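Local coordinates for protein CRISPR system CMR subunit Cmr7 1 (Sulfolobus solfataricus, PDB 2X5Q) that belongs to the archaeal CRISPR-Cas antiviral defence, as a possibly dimeric Cmr7 subunit of the crRNA-containing CMR ribonucleoprotein complex, at residues A[16-21]-A[186-191]; A[31-36]-A[68-73]; A[62-67]-A[79-84]; A[138-143]-A[192-197]. All blocks are in the same frame, centred on the assembly; numbering follows the deposited sequence.

Contact 1: A[16-21]-A[186-191]; sequences ITNSIS and FNYYSI
Ile16 lies over one face of the Phe186 ring, its CG1 3.8 Å from the ring centroid and 18° off the ring normal, a CH-pi contact. The contact joins an ST turn at Thr17, set in the loop after strand 11-15, to the start of the C-terminal strand 188-193, just where the chain leaves helix 172-185. CB of Ile16 sits 3.5 Å from Phe186 CD1, offset toward the ring rim, while CG2 reaches back over CG and CB of the phenylalanine. CB, CG1 and CG2 thus all meet the phenylalanine side chain. Two residues on, Tyr188 turns its ring back to the loop, because its CG stands between the backbone N and the carbonyl carbon (chi1 61°). Thr17 CG2 covers one face of that ring, 4.2 Å from the centroid, with the two side chains crossing at about a right angle. Within the loop, Thr17 OG1 accepts from Ser19 N at 3.0 Å, which closes the ST turn inside a type I beta turn from Thr17 to Ile20. In this turn the backbone N-H of Asn18 points at the tyrosine hydroxyl. That hydroxyl is also hydrogen-bonded to Glu66, and the Asn18 side chain is held by Asp147 N and Ser145 O. The bond from Asn18 N to Tyr188 OH measures 3.1 Å and is almost straight, at 176°.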
loop_
_atom_site.group_PDB
_atom_site.type_symbol
_atom_site.label_atom_id
_atom_site.label_comp_id
_atom_site.label_asym_id
_atom_site.label_seq_id
_atom_site.Cartn_x
_atom_site.Cartn_y
_atom_site.Cartn_z
ATOM N N ILE A 16 -16.488 -3.574 -3.870
ATOM C CA ILE A 16 -17.508 -4.493 -4.370
ATOM C C ILE A 16 -17.165 -5.916 -3.908
ATOM O O ILE A 16 -16.236 -6.550 -4.440
ATOM C CB ILE A 16 -17.613 -4.406 -5.902
ATOM C CG1 ILE A 16 -17.892 -2.958 -6.333
ATOM C CG2 ILE A 16 -18.699 -5.350 -6.451
ATOM C CD1 ILE A 16 -19.219 -2.410 -5.865
ATOM N N THR A 17 -17.888 -6.398 -2.893
ATOM C CA THR A 17 -17.697 -7.744 -2.353
ATOM C C THR A 17 -19.011 -8.496 -2.358
ATOM O O THR A 17 -20.045 -7.908 -2.625
ATOM C CB THR A 17 -17.234 -7.722 -0.885
ATOM O OG1 THR A 17 -18.335 -7.355 -0.055
ATOM C CG2 THR A 17 -16.087 -6.754 -0.662
ATOM N N ASN A 18 -18.969 -9.784 -1.981
ATOM C CA ASN A 18 -20.181 -10.588 -1.803
ATOM C C ASN A 18 -21.088 -10.164 -0.646
ATOM O O ASN A 18 -22.196 -10.697 -0.535
ATOM C CB ASN A 18 -19.843 -12.076 -1.595
ATOM C CG ASN A 18 -19.396 -12.761 -2.868
ATOM O OD1 ASN A 18 -20.112 -12.757 -3.871
ATOM N ND2 ASN A 18 -18.213 -13.375 -2.828
ATOM N N SER A 19 -20.639 -9.248 0.219
ATOM C CA SER A 19 -21.405 -8.902 1.421
ATOM C C SER A 19 -22.053 -7.517 1.452
ATOM O O SER A 19 -22.752 -7.180 2.422
ATOM C CB SER A 19 -20.526 -9.083 2.656
ATOM O OG SER A 19 -20.148 -10.440 2.774
ATOM N N ILE A 20 -21.843 -6.718 0.411
ATOM C CA ILE A 20 -22.409 -5.377 0.401
ATOM C C ILE A 20 -23.909 -5.469 0.141
ATOM O O ILE A 20 -24.394 -6.416 -0.478
ATOM C CB ILE A 20 -21.696 -4.440 -0.606
ATOM C CG1 ILE A 20 -22.060 -4.785 -2.052
ATOM C CG2 ILE A 20 -20.171 -4.499 -0.394
ATOM C CD1 ILE A 20 -21.496 -3.819 -3.064
ATOM N N SER A 21 -24.638 -4.492 0.652
ATOM C CA SER A 21 -26.085 -4.436 0.463
ATOM C C SER A 21 -26.525 -2.990 0.444
ATOM O O SER A 21 -25.956 -2.149 1.143
ATOM C CB SER A 21 -26.806 -5.175 1.593
ATOM O OG SER A 21 -26.545 -4.560 2.843
ATOM N N PHE A 186 -14.876 -8.015 -10.509
ATOM C CA PHE A 186 -14.760 -7.776 -9.068
ATOM C C PHE A 186 -14.360 -9.005 -8.252
ATOM O O PHE A 186 -15.050 -9.416 -7.317
ATOM C CB PHE A 186 -16.031 -7.118 -8.540
ATOM C CG PHE A 186 -16.183 -5.712 -9.008
ATOM C CD1 PHE A 186 -15.342 -4.725 -8.533
ATOM C CD2 PHE A 186 -17.114 -5.380 -9.977
ATOM C CE1 PHE A 186 -15.462 -3.422 -8.978
ATOM C CE2 PHE A 186 -17.231 -4.079 -10.414
ATOM C CZ PHE A 186 -16.407 -3.106 -9.918
ATOM N N ASN A 187 -13.221 -9.572 -8.623
ATOM C CA ASN A 187 -12.490 -10.472 -7.754
ATOM C C ASN A 187 -11.735 -9.631 -6.723
ATOM O O ASN A 187 -11.411 -8.462 -6.973
ATOM C CB ASN A 187 -11.494 -11.299 -8.545
ATOM C CG ASN A 187 -12.107 -11.976 -9.730
ATOM O OD1 ASN A 187 -13.226 -12.479 -9.661
ATOM N ND2 ASN A 187 -11.368 -12.014 -10.837
ATOM N N TYR A 188 -11.465 -10.222 -5.569
ATOM C CA TYR A 188 -10.808 -9.520 -4.478
ATOM C C TYR A 188 -10.192 -10.505 -3.490
ATOM O O TYR A 188 -10.416 -11.724 -3.562
ATOM C CB TYR A 188 -11.787 -8.578 -3.759
ATOM C CG TYR A 188 -12.989 -9.269 -3.116
ATOM C CD1 TYR A 188 -13.010 -9.554 -1.763
ATOM C CD2 TYR A 188 -14.096 -9.631 -3.870
ATOM C CE1 TYR A 188 -14.111 -10.195 -1.165
ATOM C CE2 TYR A 188 -15.202 -10.255 -3.288
ATOM C CZ TYR A 188 -15.198 -10.535 -1.936
ATOM O OH TYR A 188 -16.269 -11.167 -1.360
ATOM N N TYR A 189 -9.371 -9.966 -2.594
ATOM C CA TYR A 189 -8.737 -10.755 -1.545
ATOM C C TYR A 189 -9.372 -10.366 -0.219
ATOM O O TYR A 189 -9.475 -9.181 0.106
ATOM C CB TYR A 189 -7.224 -10.521 -1.526
ATOM C CG TYR A 189 -6.516 -11.259 -2.633
ATOM C CD1 TYR A 189 -5.843 -12.443 -2.380
ATOM C CD2 TYR A 189 -6.545 -10.782 -3.947
ATOM C CE1 TYR A 189 -5.205 -13.136 -3.402
ATOM C CE2 TYR A 189 -5.904 -11.470 -4.971
ATOM C CZ TYR A 189 -5.244 -12.638 -4.687
ATOM O OH TYR A 189 -4.631 -13.321 -5.683
ATOM N N SER A 190 -9.872 -11.357 0.505
ATOM C CA SER A 190 -10.420 -11.106 1.832
ATOM C C SER A 190 -9.504 -11.725 2.859
ATOM O O SER A 190 -8.862 -12.745 2.599
ATOM C CB SER A 190 -11.843 -11.641 1.979
ATOM O OG SER A 190 -11.867 -13.020 2.167
ATOM N N ILE A 191 -9.429 -11.085 4.015
ATOM C CA ILE A 191 -8.550 -11.514 5.083
ATOM C C ILE A 191 -9.411 -11.951 6.257
ATOM O O ILE A 191 -10.425 -11.318 6.563
ATOM C CB ILE A 191 -7.544 -10.400 5.459
ATOM C CG1 ILE A 191 -6.573 -10.871 6.544
ATOM C CG2 ILE A 191 -8.257 -9.104 5.854
ATOM C CD1 ILE A 191 -5.335 -9.988 6.646
#

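Contact 2: A[31-36]-A[68-73]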
loop_
_atom_site.group_PDB
_atom_site.type_symbol
_atom_site.label_atom_id
_atom_site.label_comp_id
_atom_site.label_asym_id
_atom_site.label_seq_id
_atom_site.Cartn_x
_atom_site.Cartn_y
_atom_site.Cartn_z
ATOM N N GLY A 31 -20.109 -3.477 5.339
ATOM C CA GLY A 31 -20.139 -4.569 6.285
ATOM C C GLY A 31 -20.664 -4.056 7.601
ATOM O O GLY A 31 -21.225 -2.957 7.662
ATOM N N SER A 32 -20.466 -4.836 8.659
ATOM C CA SER A 32 -21.010 -4.493 9.967
ATOM C C SER A 32 -20.521 -3.136 10.479
ATOM O O SER A 32 -21.245 -2.450 11.180
ATOM C CB SER A 32 -20.650 -5.575 10.992
ATOM O OG SER A 32 -19.246 -5.675 11.106
ATOM N N SER A 33 -19.296 -2.762 10.118
ATOM C CA SER A 33 -18.647 -1.581 10.672
ATOM C C SER A 33 -18.541 -0.389 9.704
ATOM O O SER A 33 -18.183 0.722 10.133
ATOM C CB SER A 33 -17.255 -1.972 11.168
ATOM O OG SER A 33 -17.362 -3.051 12.081
ATOM N N VAL A 34 -18.890 -0.599 8.433
ATOM C CA VAL A 34 -18.734 0.423 7.404
ATOM C C VAL A 34 -20.029 0.643 6.593
ATOM O O VAL A 34 -20.609 -0.307 6.030
ATOM C CB VAL A 34 -17.573 0.082 6.448
ATOM C CG1 VAL A 34 -17.352 1.216 5.445
ATOM C CG2 VAL A 34 -16.292 -0.199 7.236
ATOM N N SER A 35 -20.502 1.894 6.599
ATOM C CA SER A 35 -21.613 2.322 5.752
ATOM C C SER A 35 -21.232 3.583 4.979
ATOM O O SER A 35 -20.647 4.521 5.533
ATOM C CB SER A 35 -22.875 2.581 6.566
ATOM O OG SER A 35 -23.379 1.374 7.087
ATOM N N ILE A 36 -21.600 3.585 3.705
ATOM C CA ILE A 36 -21.280 4.652 2.769
ATOM C C ILE A 36 -22.583 5.296 2.283
ATOM O O ILE A 36 -23.586 4.617 2.103
ATOM C CB ILE A 36 -20.452 4.068 1.601
ATOM C CG1 ILE A 36 -19.012 3.844 2.074
ATOM C CG2 ILE A 36 -20.485 4.971 0.359
ATOM C CD1 ILE A 36 -18.107 3.202 1.032
ATOM N N THR A 68 -16.695 -7.030 8.359
ATOM C CA THR A 68 -16.753 -5.658 8.888
ATOM C C THR A 68 -16.867 -4.600 7.799
ATOM O O THR A 68 -17.454 -3.539 8.038
ATOM C CB THR A 68 -15.539 -5.298 9.774
ATOM O OG1 THR A 68 -14.338 -5.341 8.998
ATOM C CG2 THR A 68 -15.437 -6.228 10.993
ATOM N N GLY A 69 -16.299 -4.893 6.628
ATOM C CA GLY A 69 -16.303 -3.984 5.485
ATOM C C GLY A 69 -15.078 -3.084 5.417
ATOM O O GLY A 69 -14.985 -2.219 4.549
ATOM N N GLU A 70 -14.132 -3.309 6.334
ATOM C CA GLU A 70 -12.929 -2.498 6.460
ATOM C C GLU A 70 -11.794 -3.092 5.640
ATOM O O GLU A 70 -11.528 -4.296 5.702
ATOM C CB GLU A 70 -12.491 -2.438 7.919
ATOM C CG GLU A 70 -13.523 -1.773 8.841
ATOM C CD GLU A 70 -13.347 -2.149 10.291
ATOM O OE1 GLU A 70 -12.938 -3.302 10.595
ATOM O OE2 GLU A 70 -13.625 -1.290 11.142
ATOM N N LEU A 71 -11.125 -2.232 4.884
ATOM C CA LEU A 71 -9.913 -2.611 4.174
ATOM C C LEU A 71 -8.725 -2.710 5.135
ATOM O O LEU A 71 -8.595 -1.913 6.074
ATOM C CB LEU A 71 -9.594 -1.574 3.113
ATOM C CG LEU A 71 -10.649 -1.339 2.020
ATOM C CD1 LEU A 71 -10.422 0.029 1.357
ATOM C CD2 LEU A 71 -10.582 -2.448 1.014
ATOM N N VAL A 72 -7.850 -3.672 4.861
ATOM C CA VAL A 72 -6.679 -3.934 5.690
ATOM C C VAL A 72 -5.412 -3.943 4.846
ATOM O O VAL A 72 -5.313 -4.709 3.886
ATOM C CB VAL A 72 -6.795 -5.288 6.408
ATOM C CG1 VAL A 72 -5.523 -5.559 7.229
ATOM C CG2 VAL A 72 -8.042 -5.302 7.310
ATOM N N PRO A 73 -4.428 -3.108 5.211
ATOM C CA PRO A 73 -3.184 -3.125 4.445
ATOM C C PRO A 73 -2.397 -4.387 4.785
ATOM O O PRO A 73 -2.139 -4.654 5.952
ATOM C CB PRO A 73 -2.465 -1.853 4.912
ATOM C CG PRO A 73 -2.952 -1.639 6.309
ATOM C CD PRO A 73 -4.385 -2.125 6.315
#
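Val34 packs on the 68-73 segment beside Glu70, and the glutamate can be followed outward from there. Glu70 CB starts the chain off to one side; CG then meets Val34 CG2 at 3.6 Å, the two side chains meeting at a slant. Beyond it the chain runs extended, so that CD passes 4.0 Å from Ser33 CB and OE2 comes to 3.7 Å from the same carbon. The other oxygen, OE1, turns back to its own segment and accepts a hydrogen bond from Thr68 OG1 at 2.9 Å, a donor lying well above the carboxylate plane. The backbone bond across the contact runs from Ser33 N to Thr68 O and is 2.9 Å long. Nearby, Ser32 OG lies 3.3 Å from Thr68 CA. Gly31 and Gly69, which have no side chains, bring their CA atoms to 4.0 Å, so that backbone lies directly against backbone. Two loops that lead into strands 35-38 and 70-73 are thus pressed together here. Glu70 gives its CG to the valine, while the hydrogen bond from Thr68 probably steadies the carboxylate and offsets part of its charge.

Contact 3: A[62-67]-A[79-84]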
loop_
_atom_site.group_PDB
_atom_site.type_symbol
_atom_site.label_atom_id
_atom_site.label_comp_id
_atom_site.label_asym_id
_atom_site.label_seq_id
_atom_site.Cartn_x
_atom_site.Cartn_y
_atom_site.Cartn_z
ATOM N N TYR A 62 -3.772 -4.369 -0.345
ATOM C CA TYR A 62 -4.941 -4.353 0.542
ATOM C C TYR A 62 -5.807 -5.599 0.379
ATOM O O TYR A 62 -5.923 -6.153 -0.712
ATOM C CB TYR A 62 -5.817 -3.117 0.285
ATOM C CG TYR A 62 -5.254 -1.873 0.882
ATOM C CD1 TYR A 62 -5.554 -1.521 2.200
ATOM C CD2 TYR A 62 -4.374 -1.059 0.157
ATOM C CE1 TYR A 62 -5.019 -0.394 2.772
ATOM C CE2 TYR A 62 -3.828 0.082 0.721
ATOM C CZ TYR A 62 -4.159 0.409 2.032
ATOM O OH TYR A 62 -3.636 1.535 2.615
ATOM N N ALA A 63 -6.388 -6.041 1.487
ATOM C CA ALA A 63 -7.454 -7.039 1.488
ATOM C C ALA A 63 -8.617 -6.458 2.314
ATOM O O ALA A 63 -8.467 -5.408 2.948
ATOM C CB ALA A 63 -6.966 -8.342 2.072
ATOM N N ILE A 64 -9.774 -7.096 2.258
ATOM C CA ILE A 64 -10.946 -6.609 2.982
ATOM C C ILE A 64 -11.335 -7.625 4.047
ATOM O O ILE A 64 -11.249 -8.839 3.842
ATOM C CB ILE A 64 -12.120 -6.244 2.022
ATOM C CG1 ILE A 64 -13.270 -5.555 2.778
ATOM C CG2 ILE A 64 -12.646 -7.459 1.277
ATOM C CD1 ILE A 64 -14.243 -4.777 1.836
ATOM N N ASP A 65 -11.672 -7.122 5.228
ATOM C CA ASP A 65 -12.282 -7.947 6.261
ATOM C C ASP A 65 -13.741 -7.940 5.840
ATOM O O ASP A 65 -14.473 -6.969 6.090
ATOM C CB ASP A 65 -12.080 -7.322 7.647
ATOM C CG ASP A 65 -12.845 -8.049 8.744
ATOM O OD1 ASP A 65 -13.890 -8.678 8.459
ATOM O OD2 ASP A 65 -12.398 -7.971 9.906
ATOM N N GLU A 66 -14.160 -9.008 5.167
ATOM C CA GLU A 66 -15.466 -8.991 4.516
ATOM C C GLU A 66 -16.648 -8.758 5.456
ATOM O O GLU A 66 -17.592 -8.078 5.084
ATOM C CB GLU A 66 -15.727 -10.254 3.696
ATOM C CG GLU A 66 -16.898 -10.001 2.737
ATOM C CD GLU A 66 -17.014 -11.008 1.614
ATOM O OE1 GLU A 66 -15.971 -11.550 1.179
ATOM O OE2 GLU A 66 -18.167 -11.237 1.169
ATOM N N SER A 67 -16.594 -9.322 6.652
ATOM C CA SER A 67 -17.679 -9.152 7.605
ATOM C C SER A 67 -17.814 -7.717 8.114
ATOM O O SER A 67 -18.931 -7.246 8.281
ATOM C CB SER A 67 -17.514 -10.101 8.775
ATOM O OG SER A 67 -16.218 -9.960 9.311
ATOM N N ASP A 79 -1.977 -8.816 -3.295
ATOM C CA ASP A 79 -3.326 -8.621 -2.737
ATOM C C ASP A 79 -3.954 -7.387 -3.357
ATOM O O ASP A 79 -3.255 -6.395 -3.615
ATOM C CB ASP A 79 -3.302 -8.435 -1.220
ATOM C CG ASP A 79 -2.966 -9.710 -0.464
ATOM O OD1 ASP A 79 -3.066 -10.823 -1.038
ATOM O OD2 ASP A 79 -2.604 -9.589 0.723
ATOM N N TYR A 80 -5.266 -7.449 -3.600
ATOM C CA TYR A 80 -6.021 -6.280 -4.022
ATOM C C TYR A 80 -7.492 -6.391 -3.655
ATOM O O TYR A 80 -8.048 -7.495 -3.479
ATOM C CB TYR A 80 -5.901 -6.013 -5.534
ATOM C CG TYR A 80 -6.200 -7.219 -6.389
ATOM C CD1 TYR A 80 -7.507 -7.584 -6.701
ATOM C CD2 TYR A 80 -5.170 -8.017 -6.864
ATOM C CE1 TYR A 80 -7.780 -8.717 -7.483
ATOM C CE2 TYR A 80 -5.429 -9.126 -7.639
ATOM C CZ TYR A 80 -6.729 -9.482 -7.944
ATOM O OH TYR A 80 -6.942 -10.607 -8.712
ATOM N N VAL A 81 -8.119 -5.227 -3.569
ATOM C CA VAL A 81 -9.572 -5.141 -3.529
ATOM C C VAL A 81 -9.938 -4.123 -4.614
ATOM O O VAL A 81 -9.273 -3.110 -4.753
ATOM C CB VAL A 81 -10.073 -4.707 -2.142
ATOM C CG1 VAL A 81 -11.624 -4.716 -2.085
ATOM C CG2 VAL A 81 -9.473 -5.614 -1.043
ATOM N N LYS A 82 -10.966 -4.418 -5.401
ATOM C CA LYS A 82 -11.462 -3.479 -6.403
ATOM C C LYS A 82 -12.770 -2.846 -5.940
ATOM O O LYS A 82 -13.495 -3.402 -5.109
ATOM C CB LYS A 82 -11.666 -4.189 -7.737
ATOM C CG LYS A 82 -10.387 -4.888 -8.268
ATOM C CD LYS A 82 -10.623 -5.543 -9.604
ATOM C CE LYS A 82 -9.867 -6.850 -9.740
ATOM N NZ LYS A 82 -10.088 -7.452 -11.091
ATOM N N GLY A 83 -13.038 -1.652 -6.456
ATOM C CA GLY A 83 -14.256 -0.942 -6.148
ATOM C C GLY A 83 -14.498 0.201 -7.111
ATOM O O GLY A 83 -13.721 0.442 -8.066
ATOM N N ILE A 84 -15.599 0.894 -6.886
ATOM C CA ILE A 84 -15.926 2.038 -7.714
ATOM C C ILE A 84 -15.708 3.268 -6.871
ATOM O O ILE A 84 -15.687 3.194 -5.630
ATOM C CB ILE A 84 -17.361 1.977 -8.279
ATOM C CG1 ILE A 84 -18.407 1.811 -7.171
ATOM C CG2 ILE A 84 -17.469 0.853 -9.323
ATOM C CD1 ILE A 84 -19.820 1.953 -7.678
#
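This is a buried crossing of two strands that do not pair: strand 62-65 passes strand 80-84 with its axis 5.1 Å away and the two N-to-C directions 73° apart. At that angle the backbones come close at one end and then diverge, and the nearest CA atoms are those of Tyr62 and Tyr80. Tyr62 O lies 3.2 Å from Tyr80 N, but the angle is too poor for a hydrogen bond. The same carbonyl oxygen is flanked by carbon, with Asp79 CB at 3.5 Å and Val81 CG2 at 3.6 Å. Val81 has the largest share of the buried surface. Its CG1 is anti to the backbone N (chi1 -176°), which leaves CG2 as the methyl that faces strand 62-65. That methyl lies 3.5 Å from Ala63 CA and continues along the strand to Ile64, whose CB is 4.1 Å away. The contact is thus mainly one methyl against a run of main chain, with the isoleucine adding an apolar touch at its far end. The Asp79 carboxylate points to other partners: OD2 is hydrogen-bonded to Thr74 OG1 and salt-bridged to Lys105 of the second subunit, while Tyr62 packs on Phe75 of that subunit. Within the chain, Leu71 of strand 70-73 touches both Tyr62 and Val81, and Ile64 lies against Tyr188 of strand 188-193.

Contact 4: A[138-143]-A[192-197]; sequences DKVTSF and KSLKSN
Lys192 O accepts from Val140 N at 2.8 Å and is also approached by the CA-H of Lys139, a CA-H...O contact, so that both a backbone N-H and a C-H converge on this oxygen. Lys192 N answers with a 2.9 Å bond to Val140 O, so Val140 and Lys192 form an antiparallel hydrogen-bonded pair. Next to it, Lys139 and Ser193 make the non-hydrogen-bonded pair, their CA atoms 4.2 Å apart. The ladder gains a further rung at Asp138, whose carbonyl O receives Leu194 N at 2.9 Å, almost straight at 177°, although Leu194 already lies past the end of the strand. The side chains fall on two faces. On the face of Val140 and Lys192, Val140 places CG1 between its backbone N and carbonyl carbon (chi1 54°), and this methyl meets Leu194 CD2 at 3.6 Å with the two side chains at about a right angle. On the other face, Lys139 folds back at its last torsion and leaves NZ 3.6 Å from Ser193 CB. At the end of the ladder, the Asp138 carboxylate lies across the Lys195 chain. OD1 is 3.4 Å from Lys195 CB, and OD2 makes a long salt bridge to NZ. Strand 139-144 and the C-terminal strand 188-193 thus form an antiparallel beta ribbon whose far end, at this contact, lies at the surface; its strands are linked in sequence by three helices.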
loop_
_atom_site.group_PDB
_atom_site.type_symbol
_atom_site.label_atom_id
_atom_site.label_comp_id
_atom_site.label_asym_id
_atom_site.label_seq_id
_atom_site.Cartn_x
_atom_site.Cartn_y
_atom_site.Cartn_z
ATOM N N ASP A 138 -1.695 -14.797 12.350
ATOM C CA ASP A 138 -2.729 -15.821 12.424
ATOM C C ASP A 138 -3.919 -15.508 11.512
ATOM O O ASP A 138 -5.071 -15.800 11.847
ATOM C CB ASP A 138 -3.186 -15.946 13.886
ATOM C CG ASP A 138 -3.569 -17.345 14.254
ATOM O OD1 ASP A 138 -4.645 -17.784 13.801
ATOM O OD2 ASP A 138 -2.798 -18.002 15.000
ATOM N N LYS A 139 -3.627 -14.901 10.362
ATOM C CA LYS A 139 -4.653 -14.448 9.434
ATOM C C LYS A 139 -4.337 -14.928 8.032
ATOM O O LYS A 139 -3.167 -14.982 7.641
ATOM C CB LYS A 139 -4.741 -12.931 9.441
ATOM C CG LYS A 139 -5.250 -12.380 10.763
ATOM C CD LYS A 139 -5.639 -10.944 10.659
ATOM C CE LYS A 139 -5.820 -10.306 12.023
ATOM N NZ LYS A 139 -6.942 -10.914 12.755
ATOM N N VAL A 140 -5.380 -15.277 7.286
ATOM C CA VAL A 140 -5.223 -15.804 5.935
ATOM C C VAL A 140 -5.958 -14.893 4.976
ATOM O O VAL A 140 -7.072 -14.467 5.264
ATOM C CB VAL A 140 -5.766 -17.254 5.787
ATOM C CG1 VAL A 140 -7.229 -17.373 6.252
ATOM C CG2 VAL A 140 -5.631 -17.730 4.349
ATOM N N THR A 141 -5.307 -14.586 3.858
ATOM C CA THR A 141 -5.913 -13.807 2.793
ATOM C C THR A 141 -6.228 -14.764 1.649
ATOM O O THR A 141 -5.414 -15.639 1.314
ATOM C CB THR A 141 -4.988 -12.670 2.336
ATOM O OG1 THR A 141 -3.836 -13.217 1.666
ATOM C CG2 THR A 141 -4.535 -11.874 3.538
ATOM N N SER A 142 -7.412 -14.613 1.070
ATOM C CA SER A 142 -7.893 -15.545 0.078
ATOM C C SER A 142 -8.468 -14.801 -1.084
ATOM O O SER A 142 -9.130 -13.790 -0.903
ATOM C CB SER A 142 -8.989 -16.429 0.672
ATOM O OG SER A 142 -8.529 -17.007 1.866
ATOM N N PHE A 143 -8.226 -15.341 -2.269
ATOM C CA PHE A 143 -8.806 -14.836 -3.483
ATOM C C PHE A 143 -10.289 -15.211 -3.521
ATOM O O PHE A 143 -10.650 -16.375 -3.335
ATOM C CB PHE A 143 -8.067 -15.430 -4.683
ATOM C CG PHE A 143 -8.681 -15.073 -6.003
ATOM C CD1 PHE A 143 -8.386 -13.868 -6.612
ATOM C CD2 PHE A 143 -9.556 -15.944 -6.632
ATOM C CE1 PHE A 143 -8.945 -13.532 -7.820
ATOM C CE2 PHE A 143 -10.120 -15.613 -7.846
ATOM C CZ PHE A 143 -9.811 -14.409 -8.443
ATOM N N LYS A 192 -9.005 -13.043 6.890
ATOM C CA LYS A 192 -9.747 -13.637 7.994
ATOM C C LYS A 192 -8.770 -14.187 9.033
ATOM O O LYS A 192 -7.674 -14.645 8.686
ATOM C CB LYS A 192 -10.646 -14.761 7.466
ATOM C CG LYS A 192 -11.397 -15.499 8.552
ATOM C CD LYS A 192 -12.213 -16.660 8.043
ATOM C CE LYS A 192 -12.800 -17.444 9.224
ATOM N NZ LYS A 192 -13.676 -16.561 10.075
ATOM N N SER A 193 -9.169 -14.143 10.304
ATOM C CA SER A 193 -8.371 -14.743 11.366
ATOM C C SER A 193 -8.688 -16.232 11.458
ATOM O O SER A 193 -9.843 -16.640 11.365
ATOM C CB SER A 193 -8.620 -14.057 12.706
ATOM O OG SER A 193 -9.991 -14.094 13.027
ATOM N N LEU A 194 -7.644 -17.032 11.625
ATOM C CA LEU A 194 -7.775 -18.488 11.681
ATOM C C LEU A 194 -8.191 -19.026 13.047
ATOM O O LEU A 194 -8.692 -20.159 13.150
ATOM C CB LEU A 194 -6.443 -19.131 11.281
ATOM C CG LEU A 194 -6.037 -18.896 9.829
ATOM C CD1 LEU A 194 -4.556 -19.130 9.621
ATOM C CD2 LEU A 194 -6.852 -19.795 8.918
ATOM N N LYS A 195 -7.948 -18.254 14.103
ATOM C CA LYS A 195 -8.125 -18.767 15.475
ATOM C C LYS A 195 -9.127 -17.970 16.303
ATOM O O LYS A 195 -9.365 -18.268 17.475
ATOM C CB LYS A 195 -6.767 -18.825 16.185
ATOM C CG LYS A 195 -5.982 -20.131 15.977
ATOM C CD LYS A 195 -4.956 -20.307 17.097
ATOM C CE LYS A 195 -4.243 -21.668 17.082
ATOM N NZ LYS A 195 -3.028 -21.667 16.192
ATOM N N SER A 196 -9.731 -16.976 15.676
ATOM C CA SER A 196 -10.654 -16.081 16.342
ATOM C C SER A 196 -11.757 -15.691 15.363
ATOM O O SER A 196 -11.539 -15.677 14.147
ATOM C CB SER A 196 -9.902 -14.840 16.828
ATOM O OG SER A 196 -10.801 -13.848 17.291
ATOM N N ASN A 197 -12.939 -15.393 15.903
ATOM C CA ASN A 197 -14.105 -15.041 15.095
ATOM C C ASN A 197 -14.902 -13.886 15.715
ATOM O O ASN A 197 -15.405 -14.006 16.841
ATOM C CB ASN A 197 -15.006 -16.273 14.924
ATOM C CG ASN A 197 -14.419 -17.306 13.964
ATOM O OD1 ASN A 197 -14.323 -17.064 12.758
ATOM N ND2 ASN A 197 -14.029 -18.469 14.500
#

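Contacts 1 and 4 share strand 188-193: contact 1 holds its start against the 16-21 loop, and contact 4 pairs its end with strand 139-144, their centres about 15 Å apart. Contact 3 is the nearest neighbour of contact 1, about 6 Å between centres, and Glu66 joins them through probable hydrogen bonds, its OE1 2.6 Å from Tyr188 OH and its OE2 2.7 Å from Ser19 OG. Contacts 2 and 3 meet in the small sheet of strands 62-65 and 70-73, where Val72 N lies 2.7 Å from Ala63 O. Contacts 2 and 4 do not touch. Near contacts 3 and 4, Lys105 of the second subunit reaches Asp79 and, weakly, Thr141.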